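Side-chain contacts in beta-xylanase (Roseburia intestinalis L1-82, PDB 6SGF), which binds xylan with low affinity through this CBM86 carbohydrate-binding module, one domain of a larger enzyme that probably cleaves internal beta-1,4-xylosidic bonds: residues Val107-Thr112 / Val121-Val126; Val72-Gly75 / Ala79-Ala82. All blocks are in the same frame, centred on the assembly; numbering follows the deposited sequence.

Contact 1: residues Val107-Thr112 / Val121-Val126; sequences VGIMIT and VSLVSV. With XYP (beta-D-xylopyranose), chain H.
Ile109 meets Leu123, and Val107 meets Val126, across the buried interior of a beta-sandwich. Both meetings are purely apolar. Ile109 holds CG1 anti to its carbonyl carbon (chi1 -63°) and runs on extended, so the end methyl CD1 does the touching: it lies 4.1 Å from Leu123 CD1 and also meets Leu123 CB, the two side chains approaching at a slant. Closer to the start of the first strand, the contact between Val107 CG2 and Val126 CG2 is looser, 4.3 Å methyl to methyl.

A separate contact with the bound sugar is made by Met110. It is turned from the interior to the glycan pocket, where its chain bends at the last torsion (chi3 74°). Its SD and its end methyl CE both lie 3.2 Å from O3 of the beta-D-xylopyranose; Asp78, Lys71 and Gln40 hydrogen-bond the sugar.

Strand 103-110 sits between strands 40-50 and 68-73 in one sheet, with Ile109 also against Leu70. Strand 119-130, in the facing sheet, has a classic beta bulge where Val124 and Ser125 both face Gln60 of neighbouring strand 54-62.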
ATOM      1  N   VAL B 107       7.098  14.107   1.102  1.00 14.97           N
ATOM      2  CA  VAL B 107       5.888  14.272   1.904  1.00 11.01           C
ATOM      3  C   VAL B 107       6.259  14.129   3.376  1.00 13.32           C
ATOM      4  O   VAL B 107       7.353  13.682   3.725  1.00 13.65           O
ATOM      5  CB  VAL B 107       4.795  13.254   1.521  1.00 15.15           C
ATOM      6  CG1 VAL B 107       4.388  13.463   0.047  1.00 18.41           C
ATOM      7  CG2 VAL B 107       5.252  11.842   1.792  1.00 15.42           C
ATOM      8  N   GLY B 108       5.350  14.558   4.252  1.00 11.72           N
ATOM      9  CA  GLY B 108       5.624  14.499   5.670  1.00 12.26           C
ATOM     10  C   GLY B 108       4.367  14.355   6.513  1.00 13.24           C
ATOM     11  O   GLY B 108       3.248  14.639   6.063  1.00 12.59           O
ATOM     12  N   ILE B 109       4.584  13.899   7.746  1.00 13.72           N
ATOM     13  CA  ILE B 109       3.564  13.807   8.779  1.00 12.51           C
ATOM     14  C   ILE B 109       4.136  14.460  10.026  1.00 14.91           C
ATOM     15  O   ILE B 109       5.303  14.223  10.360  1.00 15.96           O
ATOM     16  CB  ILE B 109       3.151  12.358   9.087  1.00 13.26           C
ATOM     17  CG1 ILE B 109       2.512  11.718   7.854  1.00 22.26           C
ATOM     18  CG2 ILE B 109       2.230  12.360  10.340  1.00 13.89           C
ATOM     19  CD1 ILE B 109       2.132  10.212   8.085  1.00 20.24           C
ATOM     20  N   MET B 110       3.330  15.296  10.683  1.00 12.27           N
ATOM     21  CA  MET B 110       3.722  16.060  11.863  1.00 15.04           C
ATOM     22  C   MET B 110       2.565  16.076  12.866  1.00 18.84           C
ATOM     23  O   MET B 110       1.407  15.924  12.483  1.00 13.92           O
ATOM     24  CB  MET B 110       4.088  17.499  11.446  1.00 16.54           C
ATOM     25  CG  MET B 110       4.409  18.428  12.572  1.00 16.82           C
ATOM     26  SD  MET B 110       4.780  20.104  11.949  1.00 17.61           S
ATOM     27  CE  MET B 110       3.181  20.740  11.480  1.00 15.50           C
ATOM     28  N   ILE B 111       2.863  16.282  14.150  1.00 15.69           N
ATOM     29  CA  ILE B 111       1.809  16.519  15.144  1.00 15.99           C
ATOM     30  C   ILE B 111       1.879  17.962  15.631  1.00 18.47           C
ATOM     31  O   ILE B 111       2.961  18.548  15.737  1.00 17.13           O
ATOM     32  CB  ILE B 111       1.877  15.552  16.348  1.00 14.05           C
ATOM     33  CG1 ILE B 111       3.216  15.632  17.063  1.00 16.40           C
ATOM     34  CG2 ILE B 111       1.553  14.131  15.881  1.00 20.27           C
ATOM     35  CD1 ILE B 111       3.055  15.524  18.586  1.00 25.89           C
ATOM     36  N   THR B 112       0.710  18.525  15.950  1.00 20.72           N
ATOM     37  CA  THR B 112       0.635  19.860  16.536  1.00 16.92           C
ATOM     38  C   THR B 112       0.263  19.833  18.007  1.00 22.76           C
ATOM     39  O   THR B 112       0.205  20.898  18.641  1.00 21.01           O
ATOM     40  CB  THR B 112      -0.380  20.744  15.799  1.00 19.87           C
ATOM     41  OG1 THR B 112      -1.647  20.092  15.764  1.00 20.98           O
ATOM     42  CG2 THR B 112       0.065  21.021  14.373  1.00 19.87           C
ATOM     43  N   VAL B 121       1.063   6.766  15.195  1.00 14.45           N
ATOM     44  CA  VAL B 121       0.297   6.533  13.971  1.00 16.31           C
ATOM     45  C   VAL B 121       1.187   5.708  13.049  1.00 17.22           C
ATOM     46  O   VAL B 121       2.412   5.702  13.184  1.00 16.56           O
ATOM     47  CB  VAL B 121      -0.150   7.859  13.298  1.00 14.68           C
ATOM     48  CG1 VAL B 121       1.069   8.665  12.783  1.00 17.10           C
ATOM     49  CG2 VAL B 121      -1.111   7.569  12.163  1.00 18.35           C
ATOM     50  N   SER B 122       0.570   4.979  12.123  1.00 14.95           N
ATOM     51  CA  SER B 122       1.295   4.251  11.086  1.00 13.57           C
ATOM     52  C   SER B 122       0.956   4.792   9.709  1.00 13.80           C
ATOM     53  O   SER B 122      -0.215   5.040   9.406  1.00 17.17           O
ATOM     54  CB  SER B 122       0.952   2.770  11.134  1.00 15.89           C
ATOM     55  OG  SER B 122       1.302   2.250  12.384  1.00 17.69           O
ATOM     56  N   LEU B 123       1.975   4.952   8.863  1.00 15.46           N
ATOM     57  CA  LEU B 123       1.761   5.333   7.474  1.00 14.42           C
ATOM     58  C   LEU B 123       1.751   4.074   6.628  1.00 14.76           C
ATOM     59  O   LEU B 123       2.720   3.312   6.650  1.00 17.39           O
ATOM     60  CB  LEU B 123       2.836   6.305   6.978  1.00 16.59           C
ATOM     61  CG  LEU B 123       2.748   6.638   5.485  1.00 15.81           C
ATOM     62  CD1 LEU B 123       1.545   7.471   5.127  1.00 20.90           C
ATOM     63  CD2 LEU B 123       3.997   7.316   4.981  1.00 19.44           C
ATOM     64  N   VAL B 124       0.682   3.893   5.851  1.00 13.59           N
ATOM     65  CA  VAL B 124       0.484   2.747   4.967  1.00 14.23           C
ATOM     66  C   VAL B 124       0.938   3.045   3.554  1.00 15.81           C
ATOM     67  O   VAL B 124       1.662   2.256   2.938  1.00 13.84           O
ATOM     68  CB  VAL B 124      -1.012   2.339   4.984  1.00 16.58           C
ATOM     69  CG1 VAL B 124      -1.297   1.217   3.980  1.00 18.98           C
ATOM     70  CG2 VAL B 124      -1.452   2.014   6.411  1.00 17.60           C
ATOM     71  N   SER B 125       0.503   4.168   2.997  1.00 12.83           N
ATOM     72  CA  SER B 125       0.812   4.459   1.613  1.00 13.73           C
ATOM     73  C   SER B 125       0.529   5.923   1.347  1.00 13.95           C
ATOM     74  O   SER B 125      -0.217   6.564   2.089  1.00 12.68           O
ATOM     75  CB  SER B 125      -0.016   3.598   0.672  1.00 15.90           C
ATOM     76  OG  SER B 125      -1.388   3.934   0.733  1.00 15.72           O
ATOM     77  N   VAL B 126       1.107   6.417   0.258  1.00 15.17           N
ATOM     78  CA  VAL B 126       0.813   7.743  -0.276  1.00 13.71           C
ATOM     79  C   VAL B 126       0.548   7.604  -1.767  1.00 15.55           C
ATOM     80  O   VAL B 126       1.318   6.956  -2.482  1.00 18.21           O
ATOM     81  CB  VAL B 126       1.961   8.734  -0.021  1.00 14.73           C
ATOM     82  CG1 VAL B 126       1.558  10.130  -0.548  1.00 17.35           C
ATOM     83  CG2 VAL B 126       2.304   8.775   1.477  1.00 17.64           C
TER
HETATM   84  C1  XYP H   2       8.277  23.415  12.440  1.00 22.39           C
HETATM   85  C2  XYP H   2       7.385  22.705  11.420  1.00 23.43           C
HETATM   86  C3  XYP H   2       6.268  23.605  11.021  1.00 17.42           C
HETATM   87  C4  XYP H   2       5.569  24.222  12.211  1.00 17.59           C
HETATM   88  C5  XYP H   2       6.528  24.912  13.192  1.00 20.01           C
HETATM   89  O2  XYP H   2       8.206  22.264  10.335  1.00 22.04           O
HETATM   90  O3  XYP H   2       5.313  22.812  10.259  1.00 18.14           O
HETATM   91  O4  XYP H   2       4.633  25.175  11.683  1.00 18.88           O
HETATM   92  O5  XYP H   2       7.490  23.892  13.614  1.00 20.90           O

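Contact 2: residues Val72-Gly75 / Ala79-Ala82; sequences VYNG and ATAA
Tyr73 CG stands anti to the carbonyl carbon (chi1 -67°), which presents one ring face to Ala79 CB, while Asn74 places CG between its own N and carbonyl carbon (chi1 69°), bringing OD1 round toward Thr80. These residues flank the turn of a long-looped beta-hairpin: strand 68-73 leads into the loop, and the returning chain passes Ala79 and Thr80 before entering the antiparallel strand 84-88, next to it in the five-stranded sheet.

Packing centres on Ala79 CB, which lies over one face of the Tyr73 ring, 4.5 Å from CG, and also touches Val72 O at 3.6 Å. The ring also comes near the chain itself, with Tyr73 CD2 3.7 Å from Ala79 N. Lys42 makes a cation-pi contact with the same ring, and the Tyr73 side chain lies about 6 Å from a bound xylose.

A water bridges the two segments in place of a direct bond. It donates one hydrogen to Val72 O at 2.7 Å and the other to Asn74 OD1 at 2.9 Å, and accepts from Thr80 N, also at 2.9 Å. With Asn74 ND2 bonded to Asp101 O, both ends of the amide are engaged, which fixes its rotation. Val72 is joined to Asn83 further along the loop by a backbone hydrogen bond. Thr80 and Asn74 side chains meet at about a right angle, with Thr80 CG2 4.0 Å from Asn74 OD1.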
ATOM      1  N   VAL B  72       2.962  18.220   1.771  1.00 15.62           N
ATOM      2  CA  VAL B  72       3.478  17.932   0.442  1.00 15.94           C
ATOM      3  C   VAL B  72       4.551  18.976   0.159  1.00 19.42           C
ATOM      4  O   VAL B  72       4.251  20.163   0.006  1.00 16.09           O
ATOM      5  CB  VAL B  72       2.383  17.948  -0.619  1.00 16.50           C
ATOM      6  CG1 VAL B  72       2.969  17.578  -1.973  1.00 22.78           C
ATOM      7  CG2 VAL B  72       1.290  17.001  -0.229  1.00 24.33           C
ATOM      8  N   TYR B  73       5.794  18.540   0.063  1.00 18.77           N
ATOM      9  CA  TYR B  73       6.899  19.464  -0.158  1.00 20.24           C
ATOM     10  C   TYR B  73       7.087  19.700  -1.652  1.00 25.06           C
ATOM     11  O   TYR B  73       6.783  18.827  -2.477  1.00 23.03           O
ATOM     12  CB  TYR B  73       8.190  18.900   0.404  1.00 16.64           C
ATOM     13  CG  TYR B  73       8.282  18.751   1.893  1.00 17.13           C
ATOM     14  CD1 TYR B  73       7.636  17.716   2.562  1.00 17.87           C
ATOM     15  CD2 TYR B  73       9.071  19.624   2.629  1.00 21.70           C
ATOM     16  CE1 TYR B  73       7.774  17.551   3.923  1.00 16.78           C
ATOM     17  CE2 TYR B  73       9.230  19.470   3.974  1.00 21.42           C
ATOM     18  CZ  TYR B  73       8.574  18.457   4.627  1.00 22.24           C
ATOM     19  OH  TYR B  73       8.745  18.344   5.980  1.00 20.77           O
ATOM     20  N   ASN B  74       7.593  20.881  -2.004  1.00 20.84           N
ATOM     21  CA  ASN B  74       7.932  21.157  -3.399  1.00 22.65           C
ATOM     22  C   ASN B  74       9.270  21.893  -3.464  1.00 25.81           C
ATOM     23  O   ASN B  74       9.437  22.883  -4.172  1.00 24.33           O
ATOM     24  CB  ASN B  74       6.805  21.906  -4.118  1.00 23.05           C
ATOM     25  CG  ASN B  74       6.591  23.351  -3.630  1.00 24.51           C
ATOM     26  OD1 ASN B  74       6.773  23.685  -2.459  1.00 21.81           O
ATOM     27  ND2 ASN B  74       6.161  24.210  -4.556  1.00 27.43           N
ATOM     28  N   GLY B  75      10.247  21.366  -2.735  1.00 26.10           N
ATOM     29  CA  GLY B  75      11.634  21.737  -2.902  1.00 27.66           C
ATOM     30  C   GLY B  75      12.174  22.696  -1.876  1.00 35.68           C
ATOM     31  O   GLY B  75      13.388  22.937  -1.859  1.00 31.67           O
ATOM     32  N   ALA B  79       7.198  22.619   3.819  1.00 19.78           N
ATOM     33  CA  ALA B  79       6.056  22.642   2.919  1.00 21.12           C
ATOM     34  C   ALA B  79       5.374  23.991   3.033  1.00 22.66           C
ATOM     35  O   ALA B  79       5.355  24.601   4.103  1.00 23.33           O
ATOM     36  CB  ALA B  79       5.075  21.522   3.278  1.00 24.13           C
ATOM     37  N   THR B  80       4.821  24.471   1.928  1.00 18.66           N
ATOM     38  CA  THR B  80       4.054  25.714   2.006  1.00 25.74           C
ATOM     39  C   THR B  80       2.727  25.493   2.745  1.00 26.18           C
ATOM     40  O   THR B  80       2.215  24.374   2.871  1.00 21.51           O
ATOM     41  CB  THR B  80       3.768  26.302   0.621  1.00 26.86           C
ATOM     42  OG1 THR B  80       2.830  25.466  -0.079  1.00 26.22           O
ATOM     43  CG2 THR B  80       5.024  26.430  -0.199  1.00 23.04           C
ATOM     44  N   ALA B  81       2.157  26.588   3.237  1.00 24.83           N
ATOM     45  CA  ALA B  81       0.893  26.495   3.966  1.00 30.50           C
ATOM     46  C   ALA B  81      -0.222  25.926   3.095  1.00 28.78           C
ATOM     47  O   ALA B  81      -1.047  25.141   3.569  1.00 25.18           O
ATOM     48  CB  ALA B  81       0.512  27.878   4.514  1.00 36.34           C
ATOM     49  N   ALA B  82      -0.243  26.282   1.812  1.00 25.24           N
ATOM     50  CA  ALA B  82      -1.246  25.757   0.889  1.00 31.65           C
ATOM     51  C   ALA B  82      -1.129  24.245   0.691  1.00 27.76           C
ATOM     52  O   ALA B  82      -2.094  23.604   0.252  1.00 26.25           O
ATOM     53  CB  ALA B  82      -1.124  26.466  -0.456  1.00 32.18           C
TER
HETATM   54  O   HOH W   1       4.906  22.726  -0.432  1.00 20.38           O

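Overall arrangement
Following the chain from the N terminus, strand 68-73 comes first, and contact 2 closes the loop that leads from it to strand 84-88, the edge strand of the five-stranded sheet. After strands 84-88 and 93-96 the chain returns along 103-110, beside 68-73, and contact 1 then spans the eight-residue connection to 119-130 in the opposing sheet. The contacts therefore follow one another without nesting or crossing: contact 2 ties the end of strand 68-73 to the loop that leads into its neighbour 84-88, contact 1 ties the two sheets. They meet at Tyr73, whose CE1 packs 3.8 Å from Val107 C, so the hairpin of contact 2 leans on the strand carrying contact 1.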